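Local coordinates for glycoside hydrolase family protein (Novosphingobium sp. PP1Y, PDB 6Q2F), which probably hydrolyses terminal alpha-L-rhamnose residues from rhamnosides, as an alpha-L-rhamnosidase, at residues I66-K79 against D112-L126. Residues are numbered along the deposited sequence; the frame is centred on the assembly and turned at random.
Sequences ITKDGIRKDLEWMK and DAFRFAAHEADRLDL
Lys68 lays CB and CG over one face of the Phe116 ring, and its chain, bent at chi2 and chi3, carries NZ to Asp112 OD2 (2.6 Å) in a salt bridge. One turn on, Ile71 rests CG2 on Ala117 CB (3.9 Å) and CD1 near Ala113. Arg72 grips Glu120 side-on: NE reaches OE1 (2.9 Å) and NH2 reaches OE2 (2.7 Å), both from above the carboxylate plane, while Phe116 CZ sits over the guanidinium centre. Arg123 takes the same two oxygens from the opposite face, so four N-H bonds fix the buried carboxylate, whose charge probably offsets the closeness of the two arginines. With an alanine at Glu120, the two neighbouring guanidinium groups would probably lose their shared anion and be freer to turn. Leu75 is a knob among Ala117, Glu120, Ala121 and Leu124, its CD2 3.7 Å from Glu120 CB. Glu76 adds a long salt bridge to Arg123. The Lys79 chain, bent at chi2 (-54°) and chi3 (-69°), swings across to bond Leu124 O through NZ (3.0 Å), at the Schellman motif ending the second helix. The helices run nearly parallel (22°) outside parallel strands 56-62, 85-91 and 127-131, as in consecutive beta-alpha units of a beta/alpha barrel.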
ATOM      1  N   ILE A  66      23.342 -16.614   7.428  1.00 30.72           N
ATOM      2  CA  ILE A  66      23.876 -15.367   7.974  1.00 26.93           C
ATOM      3  C   ILE A  66      25.308 -15.599   8.418  1.00 31.65           C
ATOM      4  O   ILE A  66      25.586 -16.565   9.128  1.00 30.35           O
ATOM      5  CB  ILE A  66      23.066 -14.888   9.198  1.00 29.94           C
ATOM      6  CG1 ILE A  66      21.569 -14.786   8.889  1.00 27.97           C
ATOM      7  CG2 ILE A  66      23.620 -13.581   9.732  1.00 28.36           C
ATOM      8  CD1 ILE A  66      20.692 -15.072  10.138  1.00 27.27           C
ATOM      9  N   THR A  67      26.217 -14.703   8.032  1.00 26.32           N
ATOM     10  CA  THR A  67      27.546 -14.681   8.634  1.00 32.19           C
ATOM     11  C   THR A  67      27.963 -13.233   8.850  1.00 35.11           C
ATOM     12  O   THR A  67      27.550 -12.333   8.110  1.00 35.73           O
ATOM     13  CB  THR A  67      28.632 -15.377   7.794  1.00 34.76           C
ATOM     14  OG1 THR A  67      28.843 -14.658   6.579  1.00 30.77           O
ATOM     15  CG2 THR A  67      28.284 -16.838   7.473  1.00 25.70           C
ATOM     16  N   LYS A  68      28.812 -13.019   9.862  1.00 24.02           N
ATOM     17  CA  LYS A  68      29.392 -11.695  10.060  1.00 26.41           C
ATOM     18  C   LYS A  68      30.266 -11.293   8.881  1.00 29.41           C
ATOM     19  O   LYS A  68      30.281 -10.125   8.480  1.00 30.22           O
ATOM     20  CB  LYS A  68      30.183 -11.668  11.360  1.00 26.39           C
ATOM     21  CG  LYS A  68      29.277 -11.455  12.588  1.00 30.39           C
ATOM     22  CD  LYS A  68      29.834 -12.167  13.799  1.00 44.67           C
ATOM     23  CE  LYS A  68      30.524 -11.184  14.705  1.00 42.77           C
ATOM     24  NZ  LYS A  68      31.256 -11.881  15.775  1.00 29.69           N
ATOM     25  N   ASP A  69      31.009 -12.248   8.323  1.00 27.09           N
ATOM     26  CA  ASP A  69      31.841 -11.946   7.172  1.00 28.29           C
ATOM     27  C   ASP A  69      31.012 -11.375   6.037  1.00 26.71           C
ATOM     28  O   ASP A  69      31.402 -10.384   5.414  1.00 33.05           O
ATOM     29  CB  ASP A  69      32.577 -13.196   6.716  1.00 32.70           C
ATOM     30  CG  ASP A  69      33.375 -12.954   5.450  1.00 34.70           C
ATOM     31  OD1 ASP A  69      34.384 -12.242   5.526  1.00 36.39           O
ATOM     32  OD2 ASP A  69      32.985 -13.470   4.391  1.00 41.54           O
ATOM     33  N   GLY A  70      29.853 -11.973   5.777  1.00 27.10           N
ATOM     34  CA  GLY A  70      28.995 -11.485   4.721  1.00 23.81           C
ATOM     35  C   GLY A  70      28.339 -10.156   5.051  1.00 28.37           C
ATOM     36  O   GLY A  70      28.124  -9.332   4.158  1.00 28.79           O
ATOM     37  N   ILE A  71      28.008  -9.936   6.325  1.00 26.41           N
ATOM     38  CA  ILE A  71      27.373  -8.691   6.739  1.00 26.88           C
ATOM     39  C   ILE A  71      28.286  -7.510   6.436  1.00 27.97           C
ATOM     40  O   ILE A  71      27.849  -6.473   5.916  1.00 25.65           O
ATOM     41  CB  ILE A  71      27.018  -8.755   8.232  1.00 23.30           C
ATOM     42  CG1 ILE A  71      25.859  -9.733   8.468  1.00 28.30           C
ATOM     43  CG2 ILE A  71      26.681  -7.357   8.766  1.00 21.24           C
ATOM     44  CD1 ILE A  71      25.595 -10.032   9.947  1.00 26.54           C
ATOM     45  N   ARG A  72      29.572  -7.652   6.760  1.00 25.20           N
ATOM     46  CA  ARG A  72      30.528  -6.594   6.476  1.00 31.31           C
ATOM     47  C   ARG A  72      30.638  -6.333   4.982  1.00 30.59           C
ATOM     48  O   ARG A  72      30.619  -5.172   4.555  1.00 25.47           O
ATOM     49  CB  ARG A  72      31.888  -6.955   7.063  1.00 28.91           C
ATOM     50  CG  ARG A  72      33.057  -6.148   6.483  1.00 29.45           C
ATOM     51  CD  ARG A  72      34.254  -6.236   7.450  1.00 36.42           C
ATOM     52  NE  ARG A  72      34.008  -5.423   8.643  1.00 31.68           N
ATOM     53  CZ  ARG A  72      34.670  -5.534   9.787  1.00 31.45           C
ATOM     54  NH1 ARG A  72      35.618  -6.452   9.938  1.00 27.86           N
ATOM     55  NH2 ARG A  72      34.371  -4.725  10.788  1.00 30.58           N
ATOM     56  N   LYS A  73      30.768  -7.399   4.172  1.00 24.15           N
ATOM     57  CA  LYS A  73      30.884  -7.213   2.730  1.00 29.60           C
ATOM     58  C   LYS A  73      29.601  -6.633   2.137  1.00 29.29           C
ATOM     59  O   LYS A  73      29.658  -5.822   1.206  1.00 32.38           O
ATOM     60  CB  LYS A  73      31.249  -8.530   2.053  1.00 27.60           C
ATOM     61  CG  LYS A  73      32.638  -9.043   2.425  1.00 29.88           C
ATOM     62  CD  LYS A  73      32.767 -10.541   2.141  1.00 25.90           C
ATOM     63  CE  LYS A  73      34.201 -11.017   2.315  1.00 25.85           C
ATOM     64  NZ  LYS A  73      34.308 -12.495   2.040  1.00 30.17           N
ATOM     65  N   ASP A  74      28.436  -7.048   2.650  1.00 21.77           N
ATOM     66  CA  ASP A  74      27.185  -6.390   2.259  1.00 26.16           C
ATOM     67  C   ASP A  74      27.242  -4.897   2.532  1.00 28.57           C
ATOM     68  O   ASP A  74      26.938  -4.078   1.652  1.00 32.92           O
ATOM     69  CB  ASP A  74      26.001  -6.981   3.015  1.00 25.08           C
ATOM     70  CG  ASP A  74      25.582  -8.340   2.502  1.00 28.03           C
ATOM     71  OD1 ASP A  74      26.170  -8.829   1.516  1.00 30.14           O
ATOM     72  OD2 ASP A  74      24.634  -8.904   3.090  1.00 33.47           O
ATOM     73  N   LEU A  75      27.592  -4.517   3.765  1.00 29.75           N
ATOM     74  CA  LEU A  75      27.481  -3.107   4.120  1.00 28.33           C
ATOM     75  C   LEU A  75      28.599  -2.291   3.482  1.00 30.79           C
ATOM     76  O   LEU A  75      28.397  -1.115   3.163  1.00 30.04           O
ATOM     77  CB  LEU A  75      27.460  -2.944   5.638  1.00 22.67           C
ATOM     78  CG  LEU A  75      26.068  -3.019   6.285  1.00 26.29           C
ATOM     79  CD1 LEU A  75      25.379  -4.351   6.008  1.00 22.87           C
ATOM     80  CD2 LEU A  75      26.148  -2.751   7.784  1.00 25.90           C
ATOM     81  N   GLU A  76      29.761  -2.902   3.249  1.00 28.49           N
ATOM     82  CA  GLU A  76      30.801  -2.204   2.505  1.00 33.34           C
ATOM     83  C   GLU A  76      30.398  -2.017   1.045  1.00 36.16           C
ATOM     84  O   GLU A  76      30.729  -0.991   0.440  1.00 32.00           O
ATOM     85  CB  GLU A  76      32.137  -2.954   2.600  1.00 34.67           C
ATOM     86  CG  GLU A  76      32.796  -2.893   3.990  1.00 27.62           C
ATOM     87  CD  GLU A  76      33.976  -3.834   4.102  1.00 33.84           C
ATOM     88  OE1 GLU A  76      34.850  -3.580   4.956  1.00 43.34           O
ATOM     89  OE2 GLU A  76      34.029  -4.811   3.336  1.00 37.93           O
ATOM     90  N   TRP A  77      29.697  -2.997   0.455  1.00 27.87           N
ATOM     91  CA  TRP A  77      29.178  -2.813  -0.899  1.00 31.71           C
ATOM     92  C   TRP A  77      28.205  -1.635  -0.960  1.00 31.32           C
ATOM     93  O   TRP A  77      28.272  -0.804  -1.870  1.00 31.01           O
ATOM     94  CB  TRP A  77      28.500  -4.087  -1.402  1.00 27.05           C
ATOM     95  CG  TRP A  77      27.764  -3.839  -2.695  1.00 28.35           C
ATOM     96  CD1 TRP A  77      28.318  -3.628  -3.923  1.00 29.13           C
ATOM     97  CD2 TRP A  77      26.343  -3.728  -2.878  1.00 27.68           C
ATOM     98  NE1 TRP A  77      27.332  -3.402  -4.863  1.00 30.58           N
ATOM     99  CE2 TRP A  77      26.112  -3.462  -4.245  1.00 32.95           C
ATOM    100  CE3 TRP A  77      25.254  -3.828  -2.026  1.00 23.12           C
ATOM    101  CZ2 TRP A  77      24.828  -3.304  -4.773  1.00 28.49           C
ATOM    102  CZ3 TRP A  77      23.974  -3.668  -2.551  1.00 25.78           C
ATOM    103  CH2 TRP A  77      23.771  -3.412  -3.907  1.00 24.18           C
HETATM  104  N   MSE A  78      27.319  -1.533   0.023  1.00 28.07           N
HETATM  105  CA  MSE A  78      26.304  -0.485   0.079  1.00 26.67           C
HETATM  106  C   MSE A  78      26.941   0.884   0.146  1.00 27.76           C
HETATM  107  O   MSE A  78      26.450   1.832  -0.465  1.00 29.52           O
HETATM  108  CB  MSE A  78      25.386  -0.681   1.281  1.00 25.49           C
HETATM  109  CG  MSE A  78      24.438  -1.858   1.169  1.00 25.74           C
HETATM  110 SE   MSE A  78      23.412  -2.137   2.855  1.00 32.13          SE
HETATM  111  CE  MSE A  78      22.629  -3.874   2.455  1.00 27.18           C
ATOM    112  N   LYS A  79      28.027   0.999   0.912  1.00 25.40           N
ATOM    113  CA  LYS A  79      28.774   2.255   0.915  1.00 30.03           C
ATOM    114  C   LYS A  79      29.354   2.555  -0.459  1.00 31.48           C
ATOM    115  O   LYS A  79      29.195   3.671  -0.962  1.00 37.15           O
ATOM    116  CB  LYS A  79      29.877   2.241   1.970  1.00 31.81           C
ATOM    117  CG  LYS A  79      29.340   2.314   3.376  1.00 37.47           C
ATOM    118  CD  LYS A  79      28.420   3.525   3.536  1.00 41.66           C
ATOM    119  CE  LYS A  79      29.186   4.825   3.460  1.00 42.05           C
ATOM    120  NZ  LYS A  79      28.308   5.926   3.935  1.00 43.62           N
ATOM    121  N   ASP A 112      24.904 -11.953  18.235  1.00 27.77           N
ATOM    122  CA  ASP A 112      26.215 -11.381  17.961  1.00 29.43           C
ATOM    123  C   ASP A 112      26.325 -10.939  16.506  1.00 28.11           C
ATOM    124  O   ASP A 112      26.925  -9.897  16.216  1.00 28.94           O
ATOM    125  CB  ASP A 112      27.307 -12.387  18.306  1.00 33.07           C
ATOM    126  CG  ASP A 112      28.673 -11.745  18.381  1.00 39.34           C
ATOM    127  OD1 ASP A 112      28.805 -10.721  19.100  1.00 43.98           O
ATOM    128  OD2 ASP A 112      29.596 -12.232  17.715  1.00 45.64           O
ATOM    129  N   ALA A 113      25.725 -11.690  15.586  1.00 30.11           N
ATOM    130  CA  ALA A 113      25.677 -11.235  14.199  1.00 31.42           C
ATOM    131  C   ALA A 113      24.927  -9.914  14.081  1.00 32.40           C
ATOM    132  O   ALA A 113      25.400  -8.983  13.428  1.00 30.84           O
ATOM    133  CB  ALA A 113      25.030 -12.297  13.311  1.00 22.52           C
ATOM    134  N   PHE A 114      23.765  -9.803  14.715  1.00 25.85           N
ATOM    135  CA  PHE A 114      23.001  -8.568  14.598  1.00 26.12           C
ATOM    136  C   PHE A 114      23.736  -7.408  15.252  1.00 27.57           C
ATOM    137  O   PHE A 114      23.749  -6.292  14.713  1.00 26.59           O
ATOM    138  CB  PHE A 114      21.593  -8.698  15.200  1.00 21.87           C
ATOM    139  CG  PHE A 114      20.764  -7.469  14.963  1.00 28.84           C
ATOM    140  CD1 PHE A 114      20.057  -7.328  13.781  1.00 31.23           C
ATOM    141  CD2 PHE A 114      20.757  -6.423  15.874  1.00 29.98           C
ATOM    142  CE1 PHE A 114      19.323  -6.173  13.521  1.00 30.64           C
ATOM    143  CE2 PHE A 114      20.015  -5.265  15.624  1.00 27.55           C
ATOM    144  CZ  PHE A 114      19.302  -5.143  14.444  1.00 25.45           C
ATOM    145  N   ARG A 115      24.324  -7.646  16.423  1.00 28.05           N
ATOM    146  CA  ARG A 115      25.144  -6.624  17.062  1.00 26.44           C
ATOM    147  C   ARG A 115      26.236  -6.142  16.120  1.00 28.23           C
ATOM    148  O   ARG A 115      26.510  -4.942  16.026  1.00 25.17           O
ATOM    149  CB  ARG A 115      25.761  -7.169  18.354  1.00 23.24           C
ATOM    150  CG  ARG A 115      26.751  -6.204  18.999  1.00 32.86           C
ATOM    151  CD  ARG A 115      27.182  -6.657  20.385  1.00 32.20           C
ATOM    152  NE  ARG A 115      26.038  -6.787  21.278  1.00 44.71           N
ATOM    153  CZ  ARG A 115      26.124  -6.976  22.591  1.00 43.06           C
ATOM    154  NH1 ARG A 115      27.308  -7.050  23.181  1.00 38.64           N
ATOM    155  NH2 ARG A 115      25.019  -7.084  23.313  1.00 34.86           N
ATOM    156  N   PHE A 116      26.881  -7.075  15.429  1.00 24.20           N
ATOM    157  CA  PHE A 116      27.896  -6.713  14.456  1.00 22.90           C
ATOM    158  C   PHE A 116      27.312  -5.870  13.336  1.00 26.28           C
ATOM    159  O   PHE A 116      27.919  -4.882  12.924  1.00 27.71           O
ATOM    160  CB  PHE A 116      28.525  -7.972  13.883  1.00 26.49           C
ATOM    161  CG  PHE A 116      29.642  -7.694  12.931  1.00 34.19           C
ATOM    162  CD1 PHE A 116      30.880  -7.293  13.411  1.00 26.00           C
ATOM    163  CD2 PHE A 116      29.462  -7.832  11.565  1.00 31.96           C
ATOM    164  CE1 PHE A 116      31.939  -7.051  12.532  1.00 27.30           C
ATOM    165  CE2 PHE A 116      30.513  -7.583  10.678  1.00 27.76           C
ATOM    166  CZ  PHE A 116      31.747  -7.186  11.168  1.00 27.07           C
ATOM    167  N   ALA A 117      26.141  -6.253  12.823  1.00 25.80           N
ATOM    168  CA  ALA A 117      25.472  -5.438  11.815  1.00 22.52           C
ATOM    169  C   ALA A 117      25.230  -4.034  12.328  1.00 31.74           C
ATOM    170  O   ALA A 117      25.420  -3.054  11.600  1.00 28.65           O
ATOM    171  CB  ALA A 117      24.135  -6.066  11.401  1.00 19.74           C
ATOM    172  N   ALA A 118      24.813  -3.909  13.585  1.00 28.92           N
ATOM    173  CA  ALA A 118      24.510  -2.583  14.103  1.00 27.65           C
ATOM    174  C   ALA A 118      25.780  -1.751  14.217  1.00 28.29           C
ATOM    175  O   ALA A 118      25.778  -0.553  13.918  1.00 27.33           O
ATOM    176  CB  ALA A 118      23.797  -2.696  15.456  1.00 26.07           C
ATOM    177  N   HIS A 119      26.886  -2.380  14.638  1.00 28.48           N
ATOM    178  CA  HIS A 119      28.136  -1.641  14.768  1.00 31.46           C
ATOM    179  C   HIS A 119      28.698  -1.272  13.406  1.00 32.71           C
ATOM    180  O   HIS A 119      29.317  -0.213  13.251  1.00 31.54           O
ATOM    181  CB  HIS A 119      29.153  -2.453  15.571  1.00 25.91           C
ATOM    182  CG  HIS A 119      29.000  -2.293  17.053  1.00 31.38           C
ATOM    183  ND1 HIS A 119      29.386  -1.151  17.723  1.00 33.00           N
ATOM    184  CD2 HIS A 119      28.467  -3.117  17.990  1.00 28.01           C
ATOM    185  CE1 HIS A 119      29.114  -1.284  19.009  1.00 30.23           C
ATOM    186  NE2 HIS A 119      28.574  -2.476  19.201  1.00 30.91           N
ATOM    187  N   GLU A 120      28.504  -2.140  12.413  1.00 28.45           N
ATOM    188  CA  GLU A 120      28.978  -1.831  11.070  1.00 30.54           C
ATOM    189  C   GLU A 120      28.169  -0.702  10.463  1.00 35.90           C
ATOM    190  O   GLU A 120      28.726   0.157   9.770  1.00 28.10           O
ATOM    191  CB  GLU A 120      28.909  -3.070  10.177  1.00 31.61           C
ATOM    192  CG  GLU A 120      30.002  -4.093  10.457  1.00 36.86           C
ATOM    193  CD  GLU A 120      31.379  -3.591  10.070  1.00 40.58           C
ATOM    194  OE1 GLU A 120      31.702  -3.605   8.860  1.00 39.77           O
ATOM    195  OE2 GLU A 120      32.133  -3.177  10.977  1.00 40.44           O
ATOM    196  N   ALA A 121      26.852  -0.692  10.687  1.00 30.15           N
ATOM    197  CA  ALA A 121      26.049   0.416  10.175  1.00 27.03           C
ATOM    198  C   ALA A 121      26.454   1.716  10.851  1.00 28.71           C
ATOM    199  O   ALA A 121      26.605   2.748  10.193  1.00 26.96           O
ATOM    200  CB  ALA A 121      24.560   0.141  10.382  1.00 22.88           C
ATOM    201  N   ASP A 122      26.652   1.679  12.174  1.00 28.00           N
ATOM    202  CA  ASP A 122      27.160   2.848  12.874  1.00 28.94           C
ATOM    203  C   ASP A 122      28.500   3.284  12.290  1.00 30.73           C
ATOM    204  O   ASP A 122      28.686   4.455  11.952  1.00 29.12           O
ATOM    205  CB  ASP A 122      27.287   2.536  14.361  1.00 28.34           C
ATOM    206  CG  ASP A 122      27.845   3.696  15.156  1.00 36.03           C
ATOM    207  OD1 ASP A 122      27.119   4.708  15.324  1.00 34.01           O
ATOM    208  OD2 ASP A 122      28.999   3.596  15.618  1.00 39.39           O
ATOM    209  N   ARG A 123      29.443   2.347  12.158  1.00 31.78           N
ATOM    210  CA  ARG A 123      30.769   2.683  11.643  1.00 31.78           C
ATOM    211  C   ARG A 123      30.691   3.242  10.223  1.00 33.67           C
ATOM    212  O   ARG A 123      31.402   4.194   9.880  1.00 31.41           O
ATOM    213  CB  ARG A 123      31.658   1.447  11.672  1.00 29.25           C
ATOM    214  CG  ARG A 123      32.996   1.629  10.987  1.00 37.77           C
ATOM    215  CD  ARG A 123      33.875   0.385  11.154  1.00 48.59           C
ATOM    216  NE  ARG A 123      33.488  -0.689  10.240  1.00 51.51           N
ATOM    217  CZ  ARG A 123      33.819  -0.725   8.952  1.00 47.99           C
ATOM    218  NH1 ARG A 123      34.552   0.258   8.422  1.00 51.81           N
ATOM    219  NH2 ARG A 123      33.414  -1.738   8.186  1.00 37.49           N
ATOM    220  N   LEU A 124      29.837   2.665   9.386  1.00 27.83           N
ATOM    221  CA  LEU A 124      29.745   3.020   7.981  1.00 27.80           C
ATOM    222  C   LEU A 124      28.738   4.130   7.706  1.00 32.40           C
ATOM    223  O   LEU A 124      28.572   4.520   6.546  1.00 35.44           O
ATOM    224  CB  LEU A 124      29.391   1.777   7.161  1.00 28.60           C
ATOM    225  CG  LEU A 124      30.518   0.749   7.151  1.00 35.88           C
ATOM    226  CD1 LEU A 124      30.120  -0.540   6.430  1.00 40.41           C
ATOM    227  CD2 LEU A 124      31.746   1.373   6.487  1.00 36.23           C
ATOM    228  N   ASP A 125      28.070   4.649   8.736  1.00 31.08           N
ATOM    229  CA  ASP A 125      27.105   5.734   8.585  1.00 33.54           C
ATOM    230  C   ASP A 125      25.945   5.329   7.670  1.00 31.29           C
ATOM    231  O   ASP A 125      25.559   6.048   6.752  1.00 36.82           O
ATOM    232  CB  ASP A 125      27.778   7.022   8.084  1.00 38.82           C
ATOM    233  CG  ASP A 125      26.858   8.224   8.187  1.00 54.85           C
ATOM    234  OD1 ASP A 125      25.804   8.091   8.849  1.00 68.24           O
ATOM    235  OD2 ASP A 125      27.171   9.286   7.613  1.00 60.13           O
ATOM    236  N   LEU A 126      25.388   4.149   7.960  1.00 25.06           N
ATOM    237  CA  LEU A 126      24.178   3.641   7.321  1.00 19.96           C
ATOM    238  C   LEU A 126      23.062   3.615   8.355  1.00 27.62           C
ATOM    239  O   LEU A 126      23.254   3.101   9.459  1.00 32.43           O
ATOM    240  CB  LEU A 126      24.406   2.231   6.748  1.00 17.98           C
ATOM    241  CG  LEU A 126      25.475   2.175   5.667  1.00 24.60           C
ATOM    242  CD1 LEU A 126      25.915   0.744   5.336  1.00 22.58           C
ATOM    243  CD2 LEU A 126      24.955   2.887   4.431  1.00 22.62           C
TER
HETATM  244  O   HOH W   1      34.928  -0.223   5.275  1.00 57.53           O